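Local coordinates for protein restriction endonuclease S subunits (PDB 3OKG) that probably recognises and binds target DNA as the specificity subunit of a type I restriction-modification methyltransferase, built together with modification (M) subunits, at residues Gly32-Pro37 against Glu126-Glu131; Leu133-Arg138 against Arg179-Val184; Asn144-Ser149 against Pro157-Asn162; Thr49-Val54 against Ser79-Val84. All coordinates share one frame; numbering follows the deposited sequence.

Contact 1: Gly32-Pro37 against Glu126-Glu131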
loop_
_atom_site.group_PDB
_atom_site.type_symbol
_atom_site.label_atom_id
_atom_site.label_comp_id
_atom_site.label_asym_id
_atom_site.label_seq_id
_atom_site.Cartn_x
_atom_site.Cartn_y
_atom_site.Cartn_z
ATOM N N GLY A 32 19.127 1.718 30.598
ATOM C CA GLY A 32 20.232 0.992 31.215
ATOM C C GLY A 32 20.011 0.666 32.690
ATOM O O GLY A 32 20.550 -0.308 33.213
ATOM N N GLU A 33 19.206 1.478 33.368
ATOM C CA GLU A 33 18.966 1.279 34.789
ATOM C C GLU A 33 18.193 -0.001 35.055
ATOM O O GLU A 33 18.233 -0.528 36.151
ATOM C CB GLU A 33 18.174 2.464 35.373
ATOM C CG GLU A 33 18.914 3.807 35.386
ATOM C CD GLU A 33 18.104 4.858 36.162
ATOM O OE1 GLU A 33 18.055 4.770 37.393
ATOM O OE2 GLU A 33 17.464 5.710 35.532
ATOM N N VAL A 34 17.445 -0.475 34.063
ATOM C CA VAL A 34 16.712 -1.733 34.230
ATOM C C VAL A 34 17.298 -2.847 33.336
ATOM O O VAL A 34 16.636 -3.832 33.048
ATOM C CB VAL A 34 15.188 -1.531 34.013
ATOM C CG1 VAL A 34 14.663 -0.487 34.971
ATOM C CG2 VAL A 34 14.894 -1.117 32.565
ATOM N N CYS A 35 18.573 -2.713 32.968
ATOM C CA CYS A 35 19.267 -3.747 32.205
ATOM C C CYS A 35 20.374 -4.401 33.026
ATOM O O CYS A 35 20.847 -3.832 34.014
ATOM C CB CYS A 35 19.908 -3.142 30.947
ATOM S SG CYS A 35 18.697 -2.610 29.707
ATOM N N LEU A 36 20.793 -5.587 32.591
ATOM C CA LEU A 36 21.894 -6.315 33.213
ATOM C C LEU A 36 23.122 -6.334 32.306
ATOM O O LEU A 36 23.014 -6.133 31.096
ATOM C CB LEU A 36 21.463 -7.762 33.495
ATOM C CG LEU A 36 20.222 -7.990 34.374
ATOM C CD1 LEU A 36 19.866 -9.484 34.398
ATOM C CD2 LEU A 36 20.458 -7.466 35.782
ATOM N N PRO A 37 24.295 -6.646 32.877
ATOM C CA PRO A 37 25.486 -6.747 32.036
ATOM C C PRO A 37 25.359 -7.929 31.065
ATOM O O PRO A 37 24.607 -8.881 31.306
ATOM C CB PRO A 37 26.613 -6.992 33.045
ATOM C CG PRO A 37 26.050 -6.602 34.373
ATOM C CD PRO A 37 24.593 -6.902 34.295
ATOM N N GLU A 126 13.717 -7.770 38.142
ATOM C CA GLU A 126 13.209 -7.099 39.332
ATOM C C GLU A 126 12.470 -5.811 38.962
ATOM O O GLU A 126 11.709 -5.292 39.765
ATOM C CB GLU A 126 14.340 -6.811 40.329
ATOM C CG GLU A 126 14.792 -8.057 41.085
ATOM C CD GLU A 126 13.880 -8.368 42.284
ATOM O OE1 GLU A 126 14.154 -7.865 43.399
ATOM O OE2 GLU A 126 12.891 -9.114 42.112
ATOM N N PHE A 127 12.695 -5.295 37.756
ATOM C CA PHE A 127 12.169 -3.955 37.397
ATOM C C PHE A 127 11.426 -3.935 36.081
ATOM O O PHE A 127 10.567 -3.087 35.881
ATOM C CB PHE A 127 13.288 -2.911 37.263
ATOM C CG PHE A 127 14.110 -2.721 38.516
ATOM C CD1 PHE A 127 13.508 -2.353 39.711
ATOM C CD2 PHE A 127 15.490 -2.908 38.488
ATOM C CE1 PHE A 127 14.269 -2.179 40.862
ATOM C CE2 PHE A 127 16.280 -2.728 39.646
ATOM C CZ PHE A 127 15.660 -2.372 40.831
ATOM N N ALA A 128 11.788 -4.827 35.160
ATOM C CA ALA A 128 11.229 -4.739 33.812
ATOM C C ALA A 128 10.978 -6.105 33.227
ATOM O O ALA A 128 11.796 -7.031 33.386
ATOM C CB ALA A 128 12.186 -3.931 32.888
ATOM N N GLU A 129 9.875 -6.220 32.510
ATOM C CA GLU A 129 9.554 -7.424 31.738
ATOM C C GLU A 129 10.194 -7.342 30.348
ATOM O O GLU A 129 10.082 -6.305 29.690
ATOM C CB GLU A 129 8.046 -7.497 31.539
ATOM C CG GLU A 129 7.291 -7.666 32.839
ATOM C CD GLU A 129 7.343 -9.092 33.345
ATOM O OE1 GLU A 129 7.541 -10.002 32.522
ATOM O OE2 GLU A 129 7.186 -9.292 34.558
ATOM N N PRO A 130 10.860 -8.423 29.903
ATOM C CA PRO A 130 11.469 -8.421 28.559
ATOM C C PRO A 130 10.490 -7.989 27.459
ATOM O O PRO A 130 10.859 -7.221 26.589
ATOM C CB PRO A 130 11.900 -9.893 28.355
ATOM C CG PRO A 130 12.227 -10.383 29.778
ATOM C CD PRO A 130 11.273 -9.596 30.711
ATOM N N GLU A 131 9.260 -8.486 27.493
ATOM C CA GLU A 131 8.313 -8.175 26.423
ATOM C C GLU A 131 7.946 -6.691 26.450
ATOM O O GLU A 131 7.655 -6.095 25.397
ATOM C CB GLU A 131 7.032 -9.019 26.567
ATOM C CG GLU A 131 7.204 -10.511 26.231
ATOM C CD GLU A 131 7.966 -11.334 27.298
ATOM O OE1 GLU A 131 8.310 -12.496 26.971
ATOM O OE2 GLU A 131 8.223 -10.853 28.445
#

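Contact 2: Leu133-Arg138 against Arg179-Val184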
loop_
_atom_site.group_PDB
_atom_site.type_symbol
_atom_site.label_atom_id
_atom_site.label_comp_id
_atom_site.label_asym_id
_atom_site.label_seq_id
_atom_site.Cartn_x
_atom_site.Cartn_y
_atom_site.Cartn_z
ATOM N N LEU A 133 10.050 -4.258 27.546
ATOM C CA LEU A 133 11.208 -3.601 26.903
ATOM C C LEU A 133 11.201 -3.719 25.369
ATOM O O LEU A 133 11.549 -2.774 24.644
ATOM C CB LEU A 133 12.548 -4.107 27.479
ATOM C CG LEU A 133 12.745 -3.886 28.989
ATOM C CD1 LEU A 133 14.172 -4.252 29.368
ATOM C CD2 LEU A 133 12.486 -2.399 29.363
ATOM N N PHE A 134 10.847 -4.898 24.868
ATOM C CA PHE A 134 10.800 -5.107 23.421
ATOM C C PHE A 134 9.871 -4.066 22.791
ATOM O O PHE A 134 10.256 -3.338 21.878
ATOM C CB PHE A 134 10.236 -6.511 23.137
ATOM C CG PHE A 134 9.827 -6.723 21.701
ATOM C CD1 PHE A 134 10.724 -6.483 20.660
ATOM C CD2 PHE A 134 8.551 -7.170 21.390
ATOM C CE1 PHE A 134 10.358 -6.707 19.313
ATOM C CE2 PHE A 134 8.175 -7.381 20.037
ATOM C CZ PHE A 134 9.098 -7.121 19.009
ATOM N N HIS A 135 8.634 -4.006 23.270
ATOM C CA HIS A 135 7.670 -3.081 22.649
ATOM C C HIS A 135 8.040 -1.622 22.829
ATOM O O HIS A 135 7.932 -0.815 21.920
ATOM C CB HIS A 135 6.261 -3.351 23.175
ATOM C CG HIS A 135 5.676 -4.605 22.637
ATOM N ND1 HIS A 135 5.325 -4.744 21.314
ATOM C CD2 HIS A 135 5.351 -5.779 23.239
ATOM C CE1 HIS A 135 4.829 -5.953 21.113
ATOM N NE2 HIS A 135 4.833 -6.601 22.268
ATOM N N LEU A 136 8.546 -1.308 24.017
ATOM C CA LEU A 136 9.057 0.024 24.309
ATOM C C LEU A 136 10.175 0.416 23.345
ATOM O O LEU A 136 10.161 1.513 22.786
ATOM C CB LEU A 136 9.558 0.100 25.753
ATOM C CG LEU A 136 9.729 1.504 26.338
ATOM C CD1 LEU A 136 8.490 2.348 26.082
ATOM C CD2 LEU A 136 10.035 1.432 27.827
ATOM N N CYS A 137 11.144 -0.477 23.148
ATOM C CA CYS A 137 12.252 -0.189 22.251
ATOM C C CYS A 137 11.867 -0.031 20.793
ATOM O O CYS A 137 12.615 0.560 20.016
ATOM C CB CYS A 137 13.351 -1.244 22.386
ATOM S SG CYS A 137 14.207 -1.043 23.946
ATOM N N ARG A 138 10.717 -0.573 20.400
ATOM C CA ARG A 138 10.250 -0.352 19.031
ATOM C C ARG A 138 9.596 1.010 18.809
ATOM O O ARG A 138 9.257 1.360 17.666
ATOM C CB ARG A 138 9.285 -1.476 18.630
ATOM C CG ARG A 138 10.061 -2.763 18.433
ATOM C CD ARG A 138 9.294 -3.820 17.736
ATOM N NE ARG A 138 8.676 -3.387 16.493
ATOM C CZ ARG A 138 9.212 -3.477 15.284
ATOM N NH1 ARG A 138 10.431 -3.960 15.111
ATOM N NH2 ARG A 138 8.506 -3.077 14.242
ATOM N N ARG A 179 0.272 -6.306 31.542
ATOM C CA ARG A 179 -1.052 -5.994 31.014
ATOM C C ARG A 179 -0.941 -5.209 29.707
ATOM O O ARG A 179 -1.619 -5.497 28.717
ATOM C CB ARG A 179 -1.818 -5.151 32.027
ATOM C CG ARG A 179 -3.234 -4.883 31.584
ATOM C CD ARG A 179 -3.909 -3.841 32.463
ATOM N NE ARG A 179 -5.070 -3.295 31.774
ATOM C CZ ARG A 179 -5.079 -2.125 31.152
ATOM N NH1 ARG A 179 -3.994 -1.359 31.161
ATOM N NH2 ARG A 179 -6.178 -1.717 30.538
ATOM N N ILE A 180 -0.079 -4.199 29.715
ATOM C CA ILE A 180 0.157 -3.424 28.494
ATOM C C ILE A 180 0.676 -4.283 27.341
ATOM O O ILE A 180 0.269 -4.101 26.212
ATOM C CB ILE A 180 1.139 -2.263 28.773
ATOM C CG1 ILE A 180 0.466 -1.243 29.700
ATOM C CG2 ILE A 180 1.608 -1.603 27.417
ATOM C CD1 ILE A 180 1.380 -0.187 30.275
ATOM N N VAL A 181 1.602 -5.195 27.614
ATOM C CA VAL A 181 2.094 -6.089 26.560
ATOM C C VAL A 181 0.954 -6.876 25.910
ATOM O O VAL A 181 0.878 -7.034 24.663
ATOM C CB VAL A 181 3.116 -7.103 27.148
ATOM C CG1 VAL A 181 3.356 -8.243 26.159
ATOM C CG2 VAL A 181 4.427 -6.393 27.526
ATOM N N ALA A 182 0.051 -7.377 26.747
ATOM C CA ALA A 182 -1.067 -8.154 26.231
ATOM C C ALA A 182 -1.986 -7.296 25.348
ATOM O O ALA A 182 -2.447 -7.752 24.300
ATOM C CB ALA A 182 -1.875 -8.816 27.393
ATOM N N LYS A 183 -2.235 -6.060 25.773
ATOM C CA LYS A 183 -3.135 -5.178 25.027
ATOM C C LYS A 183 -2.512 -4.768 23.705
ATOM O O LYS A 183 -3.184 -4.736 22.680
ATOM C CB LYS A 183 -3.448 -3.906 25.819
ATOM C CG LYS A 183 -4.165 -4.142 27.143
ATOM C CD LYS A 183 -5.627 -4.528 26.931
ATOM C CE LYS A 183 -6.436 -4.416 28.229
ATOM N NZ LYS A 183 -7.912 -4.462 27.978
ATOM N N VAL A 184 -1.219 -4.457 23.726
ATOM C CA VAL A 184 -0.527 -4.082 22.488
ATOM C C VAL A 184 -0.555 -5.215 21.472
ATOM O O VAL A 184 -0.883 -5.016 20.292
ATOM C CB VAL A 184 0.936 -3.693 22.789
ATOM C CG1 VAL A 184 1.775 -3.727 21.505
ATOM C CG2 VAL A 184 0.997 -2.321 23.501
#

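Contact 3: Asn144-Ser149 against Pro157-Asn162. With SO4 (sulfate ion), chain F.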
loop_
_atom_site.group_PDB
_atom_site.type_symbol
_atom_site.label_atom_id
_atom_site.label_comp_id
_atom_site.label_asym_id
_atom_site.label_seq_id
_atom_site.Cartn_x
_atom_site.Cartn_y
_atom_site.Cartn_z
ATOM N N ASN A 144 13.870 8.566 18.542
ATOM C CA ASN A 144 13.937 10.002 18.414
ATOM C C ASN A 144 14.894 10.611 19.443
ATOM O O ASN A 144 15.276 11.791 19.345
ATOM C CB ASN A 144 12.527 10.582 18.506
ATOM C CG ASN A 144 11.666 10.288 17.234
ATOM O OD1 ASN A 144 12.159 9.781 16.205
ATOM N ND2 ASN A 144 10.373 10.610 17.318
ATOM N N GLN A 145 15.308 9.797 20.412
ATOM C CA GLN A 145 16.257 10.263 21.434
ATOM C C GLN A 145 17.719 10.032 21.053
ATOM O O GLN A 145 18.647 10.521 21.723
ATOM C CB GLN A 145 15.976 9.574 22.764
ATOM C CG GLN A 145 14.689 9.992 23.436
ATOM C CD GLN A 145 14.558 9.301 24.779
ATOM O OE1 GLN A 145 15.390 9.491 25.656
ATOM N NE2 GLN A 145 13.533 8.470 24.934
ATOM N N LEU A 146 17.941 9.292 19.970
ATOM C CA LEU A 146 19.310 8.921 19.607
ATOM C C LEU A 146 19.937 10.023 18.758
ATOM O O LEU A 146 19.744 10.100 17.548
ATOM C CB LEU A 146 19.314 7.575 18.874
ATOM C CG LEU A 146 18.775 6.457 19.775
ATOM C CD1 LEU A 146 18.652 5.186 18.922
ATOM C CD2 LEU A 146 19.680 6.223 20.974
ATOM N N THR A 147 20.693 10.891 19.403
ATOM C CA THR A 147 21.144 12.086 18.713
ATOM C C THR A 147 22.070 11.848 17.522
ATOM O O THR A 147 22.012 12.601 16.545
ATOM C CB THR A 147 21.775 13.057 19.721
ATOM O OG1 THR A 147 22.900 12.437 20.344
ATOM C CG2 THR A 147 20.763 13.349 20.743
ATOM N N ALA A 148 22.898 10.801 17.591
ATOM C CA ALA A 148 23.808 10.490 16.495
ATOM C C ALA A 148 23.076 10.097 15.203
ATOM O O ALA A 148 23.700 10.022 14.138
ATOM C CB ALA A 148 24.815 9.397 16.891
ATOM N N SER A 149 21.768 9.868 15.286
ATOM C CA SER A 149 20.982 9.598 14.076
ATOM C C SER A 149 20.579 10.859 13.341
ATOM O O SER A 149 20.267 10.816 12.148
ATOM C CB SER A 149 19.704 8.814 14.411
ATOM O OG SER A 149 20.049 7.530 14.861
ATOM N N PRO A 157 30.472 10.371 15.645
ATOM C CA PRO A 157 30.262 8.916 15.758
ATOM C C PRO A 157 28.829 8.480 15.425
ATOM O O PRO A 157 27.879 9.226 15.616
ATOM C CB PRO A 157 30.549 8.624 17.233
ATOM C CG PRO A 157 31.480 9.748 17.682
ATOM C CD PRO A 157 30.975 10.957 16.905
ATOM N N ALA A 158 28.692 7.258 14.932
ATOM C CA ALA A 158 27.375 6.659 14.743
ATOM C C ALA A 158 26.792 6.314 16.131
ATOM O O ALA A 158 27.471 6.505 17.147
ATOM C CB ALA A 158 27.490 5.411 13.851
ATOM N N VAL A 159 25.537 5.859 16.185
ATOM C CA VAL A 159 24.913 5.494 17.462
ATOM C C VAL A 159 25.697 4.385 18.167
ATOM O O VAL A 159 26.154 3.441 17.522
ATOM C CB VAL A 159 23.453 5.014 17.254
ATOM C CG1 VAL A 159 22.879 4.409 18.565
ATOM C CG2 VAL A 159 22.599 6.163 16.775
ATOM N N THR A 160 25.843 4.495 19.487
ATOM C CA THR A 160 26.562 3.495 20.280
ATOM C C THR A 160 25.590 2.735 21.192
ATOM O O THR A 160 24.458 3.184 21.397
ATOM C CB THR A 160 27.608 4.151 21.220
ATOM O OG1 THR A 160 26.938 4.931 22.217
ATOM C CG2 THR A 160 28.593 5.022 20.455
ATOM N N ASP A 161 26.033 1.608 21.748
ATOM C CA ASP A 161 25.193 0.866 22.697
ATOM C C ASP A 161 24.881 1.772 23.900
ATOM O O ASP A 161 23.755 1.808 24.400
ATOM C CB ASP A 161 25.908 -0.385 23.205
ATOM C CG ASP A 161 26.102 -1.453 22.125
ATOM O OD1 ASP A 161 25.417 -1.417 21.083
ATOM O OD2 ASP A 161 26.958 -2.337 22.322
ATOM N N ASN A 162 25.889 2.492 24.399
ATOM C CA ASN A 162 25.621 3.414 25.531
ATOM C C ASN A 162 24.554 4.473 25.215
ATOM O O ASN A 162 23.765 4.832 26.084
ATOM C CB ASN A 162 26.915 4.092 26.022
ATOM C CG ASN A 162 27.798 3.134 26.776
ATOM O OD1 ASN A 162 27.312 2.141 27.327
ATOM N ND2 ASN A 162 29.098 3.400 26.788
HETATM S S SO4 F . 30.436 5.503 24.331
HETATM O O1 SO4 F . 30.533 4.094 23.947
HETATM O O2 SO4 F . 30.818 5.655 25.739
HETATM O O3 SO4 F . 31.310 6.281 23.433
HETATM O O4 SO4 F . 29.059 5.963 24.167
#

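Contact 4: Thr49-Val54 against Ser79-Val84. With SO4 (sulfate ion), chain I; SO4 (sulfate ion), chain D.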
loop_
_atom_site.group_PDB
_atom_site.type_symbol
_atom_site.label_atom_id
_atom_site.label_comp_id
_atom_site.label_asym_id
_atom_site.label_seq_id
_atom_site.Cartn_x
_atom_site.Cartn_y
_atom_site.Cartn_z
ATOM N N THR A 49 32.289 -26.426 16.496
ATOM C CA THR A 49 31.014 -26.333 17.185
ATOM C C THR A 49 30.084 -25.373 16.458
ATOM O O THR A 49 30.459 -24.255 16.166
ATOM C CB THR A 49 31.229 -25.881 18.614
ATOM O OG1 THR A 49 32.029 -26.863 19.287
ATOM C CG2 THR A 49 29.900 -25.757 19.337
ATOM N N TYR A 50 28.881 -25.836 16.129
ATOM C CA TYR A 50 27.915 -24.975 15.472
ATOM C C TYR A 50 27.362 -23.970 16.481
ATOM O O TYR A 50 27.177 -24.302 17.649
ATOM C CB TYR A 50 26.774 -25.812 14.885
ATOM C CG TYR A 50 27.106 -26.356 13.508
ATOM C CD1 TYR A 50 27.022 -25.545 12.390
ATOM C CD2 TYR A 50 27.535 -27.679 13.340
ATOM C CE1 TYR A 50 27.344 -26.026 11.113
ATOM C CE2 TYR A 50 27.856 -28.177 12.054
ATOM C CZ TYR A 50 27.755 -27.345 10.965
ATOM O OH TYR A 50 28.072 -27.805 9.707
ATOM N N PHE A 51 27.098 -22.752 16.030
ATOM C CA PHE A 51 26.303 -21.820 16.829
ATOM C C PHE A 51 25.280 -21.169 15.906
ATOM O O PHE A 51 25.432 -21.198 14.680
ATOM C CB PHE A 51 27.198 -20.746 17.467
ATOM C CG PHE A 51 27.771 -19.791 16.483
ATOM C CD1 PHE A 51 27.252 -18.504 16.354
ATOM C CD2 PHE A 51 28.823 -20.169 15.665
ATOM C CE1 PHE A 51 27.771 -17.617 15.432
ATOM C CE2 PHE A 51 29.351 -19.287 14.733
ATOM C CZ PHE A 51 28.834 -18.005 14.610
ATOM N N VAL A 52 24.229 -20.590 16.478
ATOM C CA VAL A 52 23.248 -19.900 15.651
ATOM C C VAL A 52 23.535 -18.406 15.685
ATOM O O VAL A 52 23.735 -17.843 16.772
ATOM C CB VAL A 52 21.816 -20.171 16.137
ATOM C CG1 VAL A 52 20.839 -19.423 15.245
ATOM C CG2 VAL A 52 21.512 -21.674 16.100
ATOM N N TYR A 53 23.595 -17.769 14.511
ATOM C CA TYR A 53 23.987 -16.366 14.413
ATOM C C TYR A 53 22.802 -15.509 14.001
ATOM O O TYR A 53 22.137 -15.804 13.006
ATOM C CB TYR A 53 25.081 -16.202 13.367
ATOM C CG TYR A 53 25.634 -14.817 13.249
ATOM C CD1 TYR A 53 25.879 -14.049 14.383
ATOM C CD2 TYR A 53 25.945 -14.287 12.016
ATOM C CE1 TYR A 53 26.380 -12.766 14.274
ATOM C CE2 TYR A 53 26.474 -13.008 11.899
ATOM C CZ TYR A 53 26.693 -12.264 13.040
ATOM O OH TYR A 53 27.219 -11.002 12.924
ATOM N N VAL A 54 22.546 -14.460 14.775
ATOM C CA VAL A 54 21.532 -13.464 14.434
ATOM C C VAL A 54 22.194 -12.161 13.930
ATOM O O VAL A 54 22.797 -11.428 14.700
ATOM C CB VAL A 54 20.640 -13.143 15.659
ATOM C CG1 VAL A 54 19.494 -12.242 15.233
ATOM C CG2 VAL A 54 20.097 -14.448 16.309
ATOM N N SER A 79 33.308 -11.836 11.731
ATOM C CA SER A 79 34.035 -11.081 12.738
ATOM C C SER A 79 33.098 -10.386 13.716
ATOM O O SER A 79 33.459 -10.196 14.862
ATOM C CB SER A 79 34.959 -10.050 12.087
ATOM O OG SER A 79 34.209 -9.188 11.266
ATOM N N ARG A 80 31.895 -10.022 13.273
ATOM C CA ARG A 80 30.916 -9.370 14.163
ATOM C C ARG A 80 30.166 -10.333 15.073
ATOM O O ARG A 80 29.388 -9.922 15.946
ATOM C CB ARG A 80 29.891 -8.596 13.328
ATOM C CG ARG A 80 30.435 -7.311 12.736
ATOM C CD ARG A 80 29.399 -6.708 11.804
ATOM N NE ARG A 80 29.859 -5.441 11.266
ATOM C CZ ARG A 80 29.162 -4.715 10.400
ATOM N NH1 ARG A 80 27.970 -5.140 9.992
ATOM N NH2 ARG A 80 29.655 -3.568 9.944
ATOM N N ALA A 81 30.364 -11.623 14.866
ATOM C CA ALA A 81 29.609 -12.592 15.627
ATOM C C ALA A 81 30.217 -12.781 17.013
ATOM O O ALA A 81 30.976 -13.715 17.235
ATOM C CB ALA A 81 29.494 -13.937 14.861
ATOM N N ARG A 82 29.890 -11.893 17.957
ATOM C CA ARG A 82 30.583 -11.943 19.243
ATOM C C ARG A 82 29.725 -11.715 20.487
ATOM O O ARG A 82 30.201 -11.940 21.598
ATOM C CB ARG A 82 31.778 -10.974 19.259
ATOM C CG ARG A 82 32.846 -11.283 18.215
ATOM C CD ARG A 82 33.719 -12.494 18.562
ATOM N NE ARG A 82 34.830 -12.598 17.613
ATOM C CZ ARG A 82 34.733 -13.071 16.372
ATOM N NH1 ARG A 82 33.569 -13.526 15.899
ATOM N NH2 ARG A 82 35.812 -13.091 15.597
ATOM N N LYS A 83 28.481 -11.274 20.324
ATOM C CA LYS A 83 27.669 -10.956 21.516
ATOM C C LYS A 83 26.764 -12.115 21.848
ATOM O O LYS A 83 26.010 -12.562 20.996
ATOM C CB LYS A 83 26.838 -9.675 21.302
ATOM C CG LYS A 83 27.686 -8.404 21.314
ATOM C CD LYS A 83 26.844 -7.136 21.140
ATOM C CE LYS A 83 27.737 -5.888 21.319
ATOM N NZ LYS A 83 26.959 -4.627 21.196
ATOM N N VAL A 84 26.835 -12.586 23.097
ATOM C CA VAL A 84 26.066 -13.743 23.520
ATOM C C VAL A 84 24.658 -13.272 23.840
ATOM O O VAL A 84 24.483 -12.307 24.565
ATOM C CB VAL A 84 26.652 -14.362 24.791
ATOM C CG1 VAL A 84 25.712 -15.401 25.355
ATOM C CG2 VAL A 84 28.025 -14.957 24.519
HETATM S S SO4 I . 35.618 -27.568 19.330
HETATM O O1 SO4 I . 35.244 -28.950 19.612
HETATM O O2 SO4 I . 35.739 -26.865 20.604
HETATM O O3 SO4 I . 36.888 -27.501 18.609
HETATM O O4 SO4 I . 34.593 -26.949 18.492
HETATM S S SO4 D . 25.170 -7.042 10.600
HETATM O O1 SO4 D . 26.444 -7.148 11.289
HETATM O O2 SO4 D . 24.106 -7.463 11.518
HETATM O O3 SO4 D . 24.913 -5.649 10.250
HETATM O O4 SO4 D . 25.172 -7.884 9.420
#

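Contact 1: Gly32-Pro37 against Glu126-Glu131
Val-34 fits against the consecutive residues Phe-127 and Ala-128, each of its methyls taking one of them. CG1 lies 3.6 Å from Phe-127 CB, while CG2 meets Ala-128 CB at 3.9 Å. The first torsion explains this division: CG1 stands anti to the carbonyl carbon (chi1 -57°), and CG2 falls between the backbone N and that carbon. The two backbones come nearest at the same place, with the CA atoms of Val-34 and Phe-127 6.0 Å apart. This is the tight part of the contact, where both Val-34 and Ala-128 are buried.

The other side is looser. The Phe-127 ring is exposed and approaches Val-34 CG1 at a slant; its CD2 comes only to 4.3 Å from the backbone O of Glu-33. No hydrogen bond spans the two segments, and just 137 Å² is buried in total, so the join rests on a few apolar atoms. The Glu-33 carboxylate takes no part; its OE2 is hydrogen-bonded to Arg-30 N instead.

Neighbouring elements complete the setting. Gln-177 of helix 174-216 grips the second segment through Phe-127 O and Glu-129 N, just before helix 130-137, for which Glu-129 is the N-cap residue. Val-34 also packs on Ile-169 and Leu-171, which places the contact between strand 168-171 and the beginning of the long helix.

Contact 2: Leu133-Arg138 against Arg179-Val184
His-135 NE2 is hydrogen-bonded to Glu-185 OE2, one residue beyond the 179-184 segment, and this bond ties the imidazole to the helix it packs on. The ring reaches that helix with CG anti to the carbonyl carbon (chi1 -73°), beside the backbone N. Val-184 covers one face: its CG1 stands 3.6 Å above the ring plane, displaced toward the rim, and approaches ND1 to 3.7 Å. A CH-pi contact results, with CG1 3.9 Å from the ring centroid and 22° off the normal. On the opposite face Phe-134 CD2 sits over the ring centre, 3.8 Å above the plane, so the imidazole is sandwiched. Val-181 touches more loosely and at a slant, its CG1 4.3 Å from His-135 CD2. ND1 is buried by the contact and has no partner in the model; NE2 alone carries the polar bonding of the ring.

Leu-404 of helix 392-407 touches both His-135 and Val-184, adding a third helix to the junction. Short helix 130-137 is thereby packed against helix 174-216, part of which is predicted to form a coiled coil. Such docking of a target-recognition domain on long helices is characteristic of type I specificity subunits.

Contact 3: Asn144-Ser149 against Pro157-Asn162
The methyl of Ala-148 lies over one face of the peptide that joins Ala-158 to Val-159. Its CB sits above the C-N bond of that peptide, at 3.7 Å from both Ala-158 C and Val-159 N. The same methyl comes within 3.3 Å of the preceding carbonyl oxygen, Pro-157 O. Two consecutive peptides therefore hold one small side chain, and the backbones approach closely, with the CA atoms of Ala-148 and Val-159 5.2 Å apart.

Val-159 answers from the other segment with a single branch. Its CG2, anti to the carbonyl carbon while CG1 is anti to the backbone N (chi1 171°), reaches Ala-148 CB at 3.9 Å and Leu-146 CB at 4.1 Å. Ser-149 OG meets that methyl at 3.5 Å, without any hydrogen bond across the segments. Val-159 is buried and also touches Val-164 of helix 161-165.

Beyond this apolar patch the chain turns into that helix. Thr-160 OG1 accepts from Asp-163 N and donates to a sulfate oxygen, O4, at 3.1 Å; Asn-162 ND2 donates to O2 of the same ion at an N-H...O angle of 158°. The ion probably came from the crystallisation liquor. The packing of Ala-148 on Val-159 thus closes the loop between Ser-149 and Pro-157 in the DNA specificity domain; separately, Thr-160 forms a threonine N-cap on helix 161-165.

Contact 4: Thr49-Val54 against Ser79-Val84
Arg-80 opens the contact with its CB, which lies 3.6 Å from Tyr-53 OH. The rest of its extended chain runs away from the strand, and NH1 donates to sulfate O1 at 2.8 Å, with that oxygen at the edge of the guanidinium and in its plane. Ser-115 OG and Ile-56 N bind the same ion.

Ala-81 comes next and carries most of the packing. Its CB stands 3.3 Å above the Tyr-53 ring plane, offset toward the rim, in a CH-pi contact 27° off the normal. The tyrosine ring arrives beneath it because CG is anti to the backbone N (chi1 -176°). Phe-51 CE1 touches the same methyl at 4.1 Å. Ala-81 is also the centre of an inverse gamma turn.

Arg-82 bends back over this turn: its NH1 donates to Ala-81 O at 2.9 Å, from well above the carbonyl plane, and also bonds Pro-78 O. One guanidinium face covers Ser-79 O. Lys-83 leads elsewhere, to Asp-161.

Across the segments there is no hydrogen bond, as strand 113-115 lies between the two in the sheet. The chemistry is thus aromatic-on-methyl inside, while Arg-80 offers an anion-binding donor at the margin, filled here by a sulfate probably from the crystallisation liquor.

In the fold
All four contacts lie in one DNA specificity domain, on the same side of the chain's centre. Contact 4 is nested within the loop that contact 1 closes; contact 2 follows and encloses contact 3. Contacts 1 and 2 share helix 130-137, have centres 14 Å apart and touch, for example through Ala-128 CB and Leu-133 CD2 at 3.9 Å. Contacts 3 and 4, with centres 24 Å apart, are joined by a salt bridge, Asp-161 OD2 to Lys-83 NZ at 2.6 Å, linking helix 161-165 to the mixed sheet. Contact 2 packs helix 130-137 on helix 174-216, and contact 1 lies at the start of that same short helix; sulfates are bound at contacts 3 and 4.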